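Local coordinates for protein 11R-lipoxygenase (PDB 3VF1) that probably catalyses the iron-dependent addition of molecular oxygen to polyunsaturated fatty acids in a calcium-regulated way, at residues N146-T149 with I150-R154; K156-S159 with E160-L164; E526-D529 with W530-D533. All blocks are in the same frame, centred on the assembly; numbering follows the deposited sequence.

Contact 1 (N146-T149 with I150-R154)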
ATOM      1  N   ASN A 146     -28.395  -8.903  17.748  1.00 43.00           N
ATOM      2  CA  ASN A 146     -27.316  -9.304  18.652  1.00 45.81           C
ATOM      3  C   ASN A 146     -27.833 -10.052  19.876  1.00 46.13           C
ATOM      4  O   ASN A 146     -27.672  -9.595  21.009  1.00 43.06           O
ATOM      5  CB  ASN A 146     -26.527  -8.073  19.096  1.00 45.55           C
ATOM      6  CG  ASN A 146     -25.240  -8.427  19.810  1.00 43.87           C
ATOM      7  OD1 ASN A 146     -24.603  -9.435  19.506  1.00 42.01           O
ATOM      8  ND2 ASN A 146     -24.847  -7.595  20.770  1.00 42.14           N
ATOM      9  N   VAL A 147     -28.438 -11.212  19.642  1.00 48.89           N
ATOM     10  CA  VAL A 147     -29.019 -12.014  20.713  1.00 47.77           C
ATOM     11  C   VAL A 147     -27.941 -12.545  21.657  1.00 50.74           C
ATOM     12  O   VAL A 147     -26.747 -12.407  21.390  1.00 51.81           O
ATOM     13  CB  VAL A 147     -29.844 -13.184  20.148  1.00 49.81           C
ATOM     14  CG1 VAL A 147     -30.998 -12.649  19.308  1.00 51.96           C
ATOM     15  CG2 VAL A 147     -28.965 -14.116  19.327  1.00 52.86           C
ATOM     16  N   LYS A 148     -28.370 -13.153  22.759  1.00 51.39           N
ATOM     17  CA  LYS A 148     -27.461 -13.543  23.835  1.00 55.32           C
ATOM     18  C   LYS A 148     -26.296 -14.402  23.350  1.00 51.90           C
ATOM     19  O   LYS A 148     -25.141 -14.127  23.676  1.00 52.82           O
ATOM     20  CB  LYS A 148     -28.229 -14.278  24.936  1.00 62.24           C
ATOM     21  CG  LYS A 148     -27.400 -14.559  26.181  1.00 67.46           C
ATOM     22  CD  LYS A 148     -28.276 -14.911  27.373  1.00 75.26           C
ATOM     23  CE  LYS A 148     -27.459 -15.001  28.655  1.00 83.38           C
ATOM     24  NZ  LYS A 148     -28.318 -15.148  29.864  1.00 74.18           N
ATOM     25  N   THR A 149     -26.597 -15.443  22.582  1.00 49.89           N
ATOM     26  CA  THR A 149     -25.562 -16.354  22.101  1.00 54.62           C
ATOM     27  C   THR A 149     -24.521 -15.618  21.257  1.00 53.88           C
ATOM     28  O   THR A 149     -23.321 -15.874  21.377  1.00 51.78           O
ATOM     29  CB  THR A 149     -26.160 -17.527  21.290  1.00 57.79           C
ATOM     30  OG1 THR A 149     -25.103 -18.378  20.828  1.00 64.01           O
ATOM     31  CG2 THR A 149     -26.958 -17.023  20.096  1.00 55.32           C
ATOM     32  N   ILE A 150     -24.984 -14.701  20.412  1.00 55.32           N
ATOM     33  CA  ILE A 150     -24.088 -13.884  19.599  1.00 46.60           C
ATOM     34  C   ILE A 150     -23.287 -12.944  20.493  1.00 45.61           C
ATOM     35  O   ILE A 150     -22.063 -12.870  20.401  1.00 44.61           O
ATOM     36  CB  ILE A 150     -24.869 -13.026  18.585  1.00 45.32           C
ATOM     37  CG1 ILE A 150     -25.671 -13.910  17.628  1.00 45.82           C
ATOM     38  CG2 ILE A 150     -23.919 -12.128  17.803  1.00 46.17           C
ATOM     39  CD1 ILE A 150     -24.823 -14.686  16.650  1.00 53.76           C
ATOM     40  N   ALA A 151     -23.997 -12.230  21.361  1.00 44.10           N
ATOM     41  CA  ALA A 151     -23.397 -11.208  22.210  1.00 45.57           C
ATOM     42  C   ALA A 151     -22.306 -11.772  23.118  1.00 47.99           C
ATOM     43  O   ALA A 151     -21.321 -11.092  23.409  1.00 51.98           O
ATOM     44  CB  ALA A 151     -24.475 -10.529  23.043  1.00 43.77           C
ATOM     45  N   GLU A 152     -22.481 -13.009  23.567  1.00 48.76           N
ATOM     46  CA  GLU A 152     -21.507 -13.634  24.455  1.00 51.87           C
ATOM     47  C   GLU A 152     -20.301 -14.146  23.677  1.00 48.36           C
ATOM     48  O   GLU A 152     -19.181 -14.152  24.186  1.00 47.05           O
ATOM     49  CB  GLU A 152     -22.149 -14.779  25.241  1.00 59.52           C
ATOM     50  CG  GLU A 152     -23.123 -14.319  26.314  1.00 69.87           C
ATOM     51  CD  GLU A 152     -23.651 -15.465  27.157  1.00 76.71           C
ATOM     52  OE1 GLU A 152     -23.345 -16.634  26.838  1.00 74.98           O
ATOM     53  OE2 GLU A 152     -24.371 -15.193  28.142  1.00 81.01           O
ATOM     54  N   GLN A 153     -20.535 -14.571  22.440  1.00 47.03           N
ATOM     55  CA  GLN A 153     -19.468 -15.109  21.607  1.00 47.83           C
ATOM     56  C   GLN A 153     -18.520 -14.010  21.130  1.00 48.34           C
ATOM     57  O   GLN A 153     -17.303 -14.123  21.280  1.00 46.73           O
ATOM     58  CB  GLN A 153     -20.056 -15.848  20.403  1.00 47.90           C
ATOM     59  CG  GLN A 153     -19.007 -16.477  19.498  1.00 52.92           C
ATOM     60  CD  GLN A 153     -18.056 -17.385  20.254  1.00 56.08           C
ATOM     61  OE1 GLN A 153     -16.839 -17.220  20.185  1.00 56.12           O
ATOM     62  NE2 GLN A 153     -18.608 -18.351  20.979  1.00 58.99           N
ATOM     63  N   ARG A 154     -19.085 -12.948  20.562  1.00 44.74           N
ATOM     64  CA  ARG A 154     -18.284 -11.859  20.009  1.00 44.94           C
ATOM     65  C   ARG A 154     -17.358 -11.243  21.049  1.00 45.49           C
ATOM     66  O   ARG A 154     -16.291 -10.732  20.713  1.00 47.75           O
ATOM     67  CB  ARG A 154     -19.191 -10.783  19.405  1.00 41.98           C
ATOM     68  CG  ARG A 154     -20.071 -10.060  20.408  1.00 43.77           C
ATOM     69  CD  ARG A 154     -21.221  -9.355  19.705  1.00 43.39           C
ATOM     70  NE  ARG A 154     -20.746  -8.424  18.684  1.00 40.42           N
ATOM     71  CZ  ARG A 154     -21.442  -8.059  17.610  1.00 42.72           C
ATOM     72  NH1 ARG A 154     -22.656  -8.547  17.390  1.00 39.37           N
ATOM     73  NH2 ARG A 154     -20.915  -7.207  16.743  1.00 44.42           N
TER
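Asn146 and Arg154 meet at the N-terminal start of helix 148-164, which follows the strands of the PLAT beta sandwich. NH1 of Arg154 donates a hydrogen bond of 3.0 Å to OD1 of Asn146. NH1 of Arg154 sits above the amide plane, not in line with a lone pair of OD1. The amide and guanidinium planes stand 82° apart, with OD1 at the guanidinium edge. OD1 also rests 3.3 Å from CG2 of Ile150. CG of Arg154 lies between its backbone N and carbonyl carbon (chi1 65°), which sends the chain back toward the start of the helix.

Val147 is the N-cap residue. Its O accepts N of Ala151 at 2.8 Å, and its CG2 packs on CG1 of Ile150 at 3.7 Å.

Further out, ND2 of Asn146 is bonded to Pro141 O. NH2 of Arg154 is bonded to Ile139 O, and its NE forms a salt bridge to Glu526. Ile150 packs on Ala84 and Met85 of strand 83-90. An alanine here has neither OD1 nor ND2; Pro141 O would probably be left without its amide mate and the end of the Arg154 guanidinium less firmly fixed.

On the outer side, Lys148 and Glu152 are both extended. CE of Lys148 lies 3.1 Å from OE2 of Glu152, but NZ of Lys148 stays 4.3 Å from that oxygen, beyond a salt bridge.

Contact 2 (K156-S159 with E160-L164)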
ATOM      1  N   LYS A 156     -15.974 -12.986  23.493  1.00 49.14           N
ATOM      2  CA  LYS A 156     -14.923 -13.977  23.681  1.00 50.45           C
ATOM      3  C   LYS A 156     -13.944 -13.959  22.511  1.00 49.93           C
ATOM      4  O   LYS A 156     -12.732 -14.030  22.703  1.00 51.15           O
ATOM      5  CB  LYS A 156     -15.536 -15.370  23.829  1.00 56.49           C
ATOM      6  CG  LYS A 156     -14.522 -16.503  23.862  1.00 67.57           C
ATOM      7  CD  LYS A 156     -15.212 -17.852  23.999  1.00 76.36           C
ATOM      8  CE  LYS A 156     -14.234 -19.004  23.821  1.00 78.07           C
ATOM      9  NZ  LYS A 156     -13.140 -18.986  24.832  1.00 77.62           N
ATOM     10  N   GLU A 157     -14.481 -13.868  21.298  1.00 49.93           N
ATOM     11  CA  GLU A 157     -13.664 -13.842  20.093  1.00 47.43           C
ATOM     12  C   GLU A 157     -12.639 -12.715  20.170  1.00 47.76           C
ATOM     13  O   GLU A 157     -11.435 -12.942  20.036  1.00 45.05           O
ATOM     14  CB  GLU A 157     -14.551 -13.648  18.864  1.00 45.59           C
ATOM     15  CG  GLU A 157     -13.836 -13.842  17.538  1.00 45.06           C
ATOM     16  CD  GLU A 157     -14.700 -13.455  16.351  1.00 45.29           C
ATOM     17  OE1 GLU A 157     -15.607 -12.614  16.528  1.00 43.09           O
ATOM     18  OE2 GLU A 157     -14.475 -13.989  15.242  1.00 45.27           O
ATOM     19  N   VAL A 158     -13.130 -11.500  20.391  1.00 44.45           N
ATOM     20  CA  VAL A 158     -12.273 -10.326  20.493  1.00 39.69           C
ATOM     21  C   VAL A 158     -11.273 -10.467  21.637  1.00 45.24           C
ATOM     22  O   VAL A 158     -10.127 -10.029  21.527  1.00 48.82           O
ATOM     23  CB  VAL A 158     -13.110  -9.051  20.709  1.00 40.21           C
ATOM     24  CG1 VAL A 158     -12.217  -7.874  21.077  1.00 38.79           C
ATOM     25  CG2 VAL A 158     -13.927  -8.739  19.463  1.00 37.59           C
ATOM     26  N   SER A 159     -11.709 -11.077  22.734  1.00 48.91           N
ATOM     27  CA  SER A 159     -10.849 -11.264  23.897  1.00 47.50           C
ATOM     28  C   SER A 159      -9.703 -12.216  23.570  1.00 47.54           C
ATOM     29  O   SER A 159      -8.563 -11.999  23.985  1.00 48.66           O
ATOM     30  CB  SER A 159     -11.660 -11.801  25.077  1.00 48.47           C
ATOM     31  OG  SER A 159     -10.836 -12.000  26.212  1.00 58.90           O
ATOM     32  N   GLU A 160     -10.011 -13.270  22.822  1.00 46.77           N
ATOM     33  CA  GLU A 160      -9.003 -14.233  22.402  1.00 48.68           C
ATOM     34  C   GLU A 160      -8.000 -13.590  21.450  1.00 49.43           C
ATOM     35  O   GLU A 160      -6.793 -13.793  21.575  1.00 49.32           O
ATOM     36  CB  GLU A 160      -9.664 -15.433  21.720  1.00 50.05           C
ATOM     37  CG  GLU A 160     -10.447 -16.332  22.665  1.00 59.34           C
ATOM     38  CD  GLU A 160     -11.174 -17.448  21.936  1.00 74.68           C
ATOM     39  OE1 GLU A 160     -11.452 -17.288  20.727  1.00 72.79           O
ATOM     40  OE2 GLU A 160     -11.464 -18.485  22.570  1.00 79.51           O
ATOM     41  N   ASN A 161      -8.508 -12.811  20.499  1.00 47.56           N
ATOM     42  CA  ASN A 161      -7.662 -12.174  19.495  1.00 43.52           C
ATOM     43  C   ASN A 161      -6.669 -11.179  20.089  1.00 43.34           C
ATOM     44  O   ASN A 161      -5.539 -11.070  19.618  1.00 46.16           O
ATOM     45  CB  ASN A 161      -8.521 -11.484  18.435  1.00 41.34           C
ATOM     46  CG  ASN A 161      -9.154 -12.467  17.467  1.00 41.84           C
ATOM     47  OD1 ASN A 161      -8.642 -13.569  17.257  1.00 43.05           O
ATOM     48  ND2 ASN A 161     -10.270 -12.073  16.865  1.00 40.38           N
ATOM     49  N   LYS A 162      -7.087 -10.453  21.121  1.00 43.85           N
ATOM     50  CA  LYS A 162      -6.208  -9.483  21.768  1.00 45.89           C
ATOM     51  C   LYS A 162      -4.926 -10.138  22.271  1.00 49.73           C
ATOM     52  O   LYS A 162      -3.906  -9.472  22.440  1.00 52.06           O
ATOM     53  CB  LYS A 162      -6.917  -8.792  22.936  1.00 44.45           C
ATOM     54  CG  LYS A 162      -7.741  -7.579  22.544  1.00 43.18           C
ATOM     55  CD  LYS A 162      -8.029  -6.704  23.758  1.00 44.63           C
ATOM     56  CE  LYS A 162      -8.871  -5.490  23.399  1.00 49.28           C
ATOM     57  NZ  LYS A 162     -10.257  -5.863  22.999  1.00 44.13           N
ATOM     58  N   LYS A 163      -4.980 -11.443  22.513  1.00 50.71           N
ATOM     59  CA  LYS A 163      -3.829 -12.168  23.041  1.00 51.87           C
ATOM     60  C   LYS A 163      -2.842 -12.531  21.935  1.00 51.20           C
ATOM     61  O   LYS A 163      -1.656 -12.742  22.195  1.00 53.01           O
ATOM     62  CB  LYS A 163      -4.289 -13.433  23.767  1.00 55.21           C
ATOM     63  CG  LYS A 163      -5.221 -13.164  24.937  1.00 56.02           C
ATOM     64  CD  LYS A 163      -5.622 -14.451  25.639  1.00 61.24           C
ATOM     65  CE  LYS A 163      -6.514 -14.173  26.838  1.00 62.21           C
ATOM     66  NZ  LYS A 163      -6.916 -15.423  27.540  1.00 75.50           N
ATOM     67  N   LEU A 164      -3.337 -12.600  20.703  1.00 46.61           N
ATOM     68  CA  LEU A 164      -2.506 -12.968  19.562  1.00 46.85           C
ATOM     69  C   LEU A 164      -1.948 -11.744  18.845  1.00 48.20           C
ATOM     70  O   LEU A 164      -0.863 -11.798  18.263  1.00 46.79           O
ATOM     71  CB  LEU A 164      -3.315 -13.811  18.575  1.00 44.41           C
ATOM     72  CG  LEU A 164      -3.842 -15.143  19.111  1.00 47.15           C
ATOM     73  CD1 LEU A 164      -4.698 -15.840  18.062  1.00 44.63           C
ATOM     74  CD2 LEU A 164      -2.695 -16.040  19.551  1.00 46.29           C
TER
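Lys156 and Glu160 form a salt bridge one helical turn apart, an i to i+4 pair on the surface of helix 148-164. The lysine chain runs extended from CB to CE. Only its last torsion bends (chi4 60°), and that turn carries NZ to OE2 of Glu160 at 2.9 Å. NZ meets OE2 from above the carboxylate plane, 40° out of it. Glu160 reaches back along the helix with its CG beside its own backbone N and the rest of the chain extended. This lays CG of Glu160 3.2 Å from Lys156 O, the same carbonyl that accepts N of Glu160.

On the next strip, Glu157 and Asn161 lie side by side and point the same way. Their carboxylate and amide planes are 37° apart. CG of Glu157 is 4.0 Å from ND2 of Asn161, so the two touch by the aliphatic part of the glutamate and not by its charge. ND2 of Asn161 lies 3.5 Å from Glu157 O, at an angle too poor for a hydrogen bond. The Glu157 carboxylate is turned to other partners, with OE2 bonded to Ser413 OG and OE1 to Tyr134 OH. Asn161 packs on Trp408 of helix 369-410. N of Asn161 and Glu157 O make a regular helical bond of 3.0 Å.

Val158 and Lys162 make the third pair. Lys162 is extended through CE, then bends at chi4 like Lys156. Its NZ is hydrogen-bonded to Arg409 O, which joins this helix to helix 369-410. The bend also sets NZ of Lys162 3.4 Å from CG1 of Val158.

Contact 3 (E526-D529 with W530-D533)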
ATOM      1  N   GLU A 526     -18.097  -1.352  19.899  1.00 35.07           N
ATOM      2  CA  GLU A 526     -16.996  -2.065  19.258  1.00 37.69           C
ATOM      3  C   GLU A 526     -16.197  -1.191  18.287  1.00 36.73           C
ATOM      4  O   GLU A 526     -14.973  -1.299  18.219  1.00 37.09           O
ATOM      5  CB  GLU A 526     -17.517  -3.323  18.558  1.00 35.02           C
ATOM      6  CG  GLU A 526     -17.930  -4.413  19.534  1.00 37.00           C
ATOM      7  CD  GLU A 526     -18.585  -5.603  18.861  1.00 42.10           C
ATOM      8  OE1 GLU A 526     -18.885  -5.522  17.651  1.00 40.63           O
ATOM      9  OE2 GLU A 526     -18.803  -6.624  19.547  1.00 44.04           O
ATOM     10  N   ILE A 527     -16.878  -0.327  17.541  1.00 34.30           N
ATOM     11  CA  ILE A 527     -16.187   0.587  16.639  1.00 32.49           C
ATOM     12  C   ILE A 527     -15.491   1.674  17.448  1.00 36.29           C
ATOM     13  O   ILE A 527     -14.471   2.222  17.025  1.00 35.42           O
ATOM     14  CB  ILE A 527     -17.147   1.242  15.620  1.00 35.30           C
ATOM     15  CG1 ILE A 527     -16.371   1.755  14.404  1.00 37.12           C
ATOM     16  CG2 ILE A 527     -17.927   2.379  16.263  1.00 33.08           C
ATOM     17  CD1 ILE A 527     -15.766   0.657  13.548  1.00 35.57           C
ATOM     18  N   GLN A 528     -16.046   1.981  18.617  1.00 36.79           N
ATOM     19  CA  GLN A 528     -15.462   2.982  19.502  1.00 36.63           C
ATOM     20  C   GLN A 528     -14.175   2.453  20.126  1.00 37.83           C
ATOM     21  O   GLN A 528     -13.236   3.211  20.367  1.00 39.41           O
ATOM     22  CB  GLN A 528     -16.459   3.379  20.592  1.00 36.70           C
ATOM     23  CG  GLN A 528     -17.773   3.925  20.052  1.00 38.12           C
ATOM     24  CD  GLN A 528     -17.597   5.195  19.243  1.00 36.84           C
ATOM     25  OE1 GLN A 528     -16.607   5.906  19.391  1.00 37.18           O
ATOM     26  NE2 GLN A 528     -18.561   5.482  18.378  1.00 35.61           N
ATOM     27  N   ASP A 529     -14.136   1.151  20.392  1.00 38.58           N
ATOM     28  CA  ASP A 529     -12.919   0.508  20.873  1.00 40.50           C
ATOM     29  C   ASP A 529     -11.873   0.535  19.767  1.00 36.58           C
ATOM     30  O   ASP A 529     -10.693   0.783  20.014  1.00 36.43           O
ATOM     31  CB  ASP A 529     -13.197  -0.940  21.287  1.00 40.25           C
ATOM     32  CG  ASP A 529     -14.105  -1.041  22.497  1.00 45.78           C
ATOM     33  OD1 ASP A 529     -14.116  -0.095  23.313  1.00 45.55           O
ATOM     34  OD2 ASP A 529     -14.804  -2.066  22.634  1.00 41.61           O
ATOM     35  N   TRP A 530     -12.327   0.278  18.546  1.00 34.73           N
ATOM     36  CA  TRP A 530     -11.456   0.266  17.379  1.00 36.89           C
ATOM     37  C   TRP A 530     -10.745   1.603  17.201  1.00 36.64           C
ATOM     38  O   TRP A 530      -9.516   1.659  17.155  1.00 34.67           O
ATOM     39  CB  TRP A 530     -12.274  -0.065  16.128  1.00 34.36           C
ATOM     40  CG  TRP A 530     -11.454  -0.190  14.885  1.00 37.02           C
ATOM     41  CD1 TRP A 530     -10.522  -1.146  14.615  1.00 37.89           C
ATOM     42  CD2 TRP A 530     -11.501   0.663  13.735  1.00 37.06           C
ATOM     43  NE1 TRP A 530      -9.982  -0.942  13.370  1.00 36.97           N
ATOM     44  CE2 TRP A 530     -10.567   0.163  12.808  1.00 36.69           C
ATOM     45  CE3 TRP A 530     -12.242   1.800  13.398  1.00 37.87           C
ATOM     46  CZ2 TRP A 530     -10.350   0.761  11.569  1.00 34.83           C
ATOM     47  CZ3 TRP A 530     -12.026   2.392  12.166  1.00 38.17           C
ATOM     48  CH2 TRP A 530     -11.088   1.872  11.268  1.00 35.92           C
ATOM     49  N   ILE A 531     -11.516   2.683  17.108  1.00 35.97           N
ATOM     50  CA  ILE A 531     -10.944   3.999  16.840  1.00 36.40           C
ATOM     51  C   ILE A 531     -10.160   4.530  18.037  1.00 37.09           C
ATOM     52  O   ILE A 531      -9.208   5.290  17.872  1.00 38.56           O
ATOM     53  CB  ILE A 531     -12.028   5.025  16.437  1.00 36.29           C
ATOM     54  CG1 ILE A 531     -11.382   6.290  15.866  1.00 42.08           C
ATOM     55  CG2 ILE A 531     -12.913   5.374  17.626  1.00 39.94           C
ATOM     56  CD1 ILE A 531     -10.569   6.057  14.606  1.00 35.80           C
ATOM     57  N   ARG A 532     -10.556   4.127  19.239  1.00 37.08           N
ATOM     58  CA  ARG A 532      -9.856   4.554  20.445  1.00 41.42           C
ATOM     59  C   ARG A 532      -8.485   3.887  20.541  1.00 38.58           C
ATOM     60  O   ARG A 532      -7.524   4.485  21.025  1.00 37.38           O
ATOM     61  CB  ARG A 532     -10.678   4.239  21.698  1.00 42.36           C
ATOM     62  CG  ARG A 532      -9.960   4.597  22.993  1.00 47.48           C
ATOM     63  CD  ARG A 532     -10.881   4.561  24.207  1.00 50.74           C
ATOM     64  NE  ARG A 532     -11.461   3.238  24.437  1.00 53.25           N
ATOM     65  CZ  ARG A 532     -12.706   2.882  24.119  1.00 54.02           C
ATOM     66  NH1 ARG A 532     -13.545   3.742  23.552  1.00 49.29           N
ATOM     67  NH2 ARG A 532     -13.119   1.649  24.373  1.00 51.91           N
ATOM     68  N   ASP A 533      -8.401   2.646  20.078  1.00 34.56           N
ATOM     69  CA  ASP A 533      -7.143   1.912  20.103  1.00 35.51           C
ATOM     70  C   ASP A 533      -6.162   2.504  19.093  1.00 37.39           C
ATOM     71  O   ASP A 533      -4.951   2.511  19.317  1.00 38.75           O
ATOM     72  CB  ASP A 533      -7.386   0.432  19.804  1.00 37.45           C
ATOM     73  CG  ASP A 533      -6.242  -0.452  20.260  1.00 40.03           C
ATOM     74  OD1 ASP A 533      -5.368   0.040  21.004  1.00 40.24           O
ATOM     75  OD2 ASP A 533      -6.226  -1.642  19.884  1.00 41.94           O
TER
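Ile527 and Trp530 send their first branches the same way. CG1 of Ile527 (chi1 -159°) and CG of Trp530 (chi1 -176°) both lie opposite the backbone N, and the two side chains run side by side. CD1 of Ile527 reaches CE3 of the indole at 3.7 Å, meeting the ring obliquely. The pair is buried. Ile527 also packs on Leu560 and Val417, and Trp530 on Leu564 and Leu421. These residues belong to helices 557-579 and 416-425. Ile527 and Trp530 thus lie on the inner side of helix 525-538, packed among helices of the lipoxygenase catalytic domain.

The backbone keeps its i to i+4 bonds, such as N of Ile531 to Ile527 O at 3.0 Å. CG2 of Ile531 rests 3.5 Å from Gln528 O.

On the exposed side, Arg532 is bent at chi3 and folds back over the helix. One face of its guanidinium lies over Gln528 O and Asp529 CA. It pairs with the Asp529 carboxylate in a salt bridge whose modelled atoms are too close, so its detail is doubtful. OD1 of Asp533 is hydrogen-bonded to ND2 of Asn537, while OD2 forms a salt bridge to NE of Arg409 in helix 369-410.

Overall arrangement
From the N terminus the contacts come in series. Contact 1 opens helix 148-164, contact 2 occupies its later turns, and contact 3 lies far along the chain in helix 525-538. Each closes only a local turn, and none nest or cross. The first end of helix 148-164 leans on PLAT strands 83-90 and 130-134. Its later part leans on helix 369-410 of the catalytic domain. Contacts 1 and 3 touch directly through the Arg154 to Glu526 salt bridge, with NE and OE2 2.8 Å apart. Contacts 2 and 3 do not touch, but Lys162 bonds to the backbone O of Arg409 and Asp533 to its side-chain NE. The helix thus links the sandwich to the helical domain.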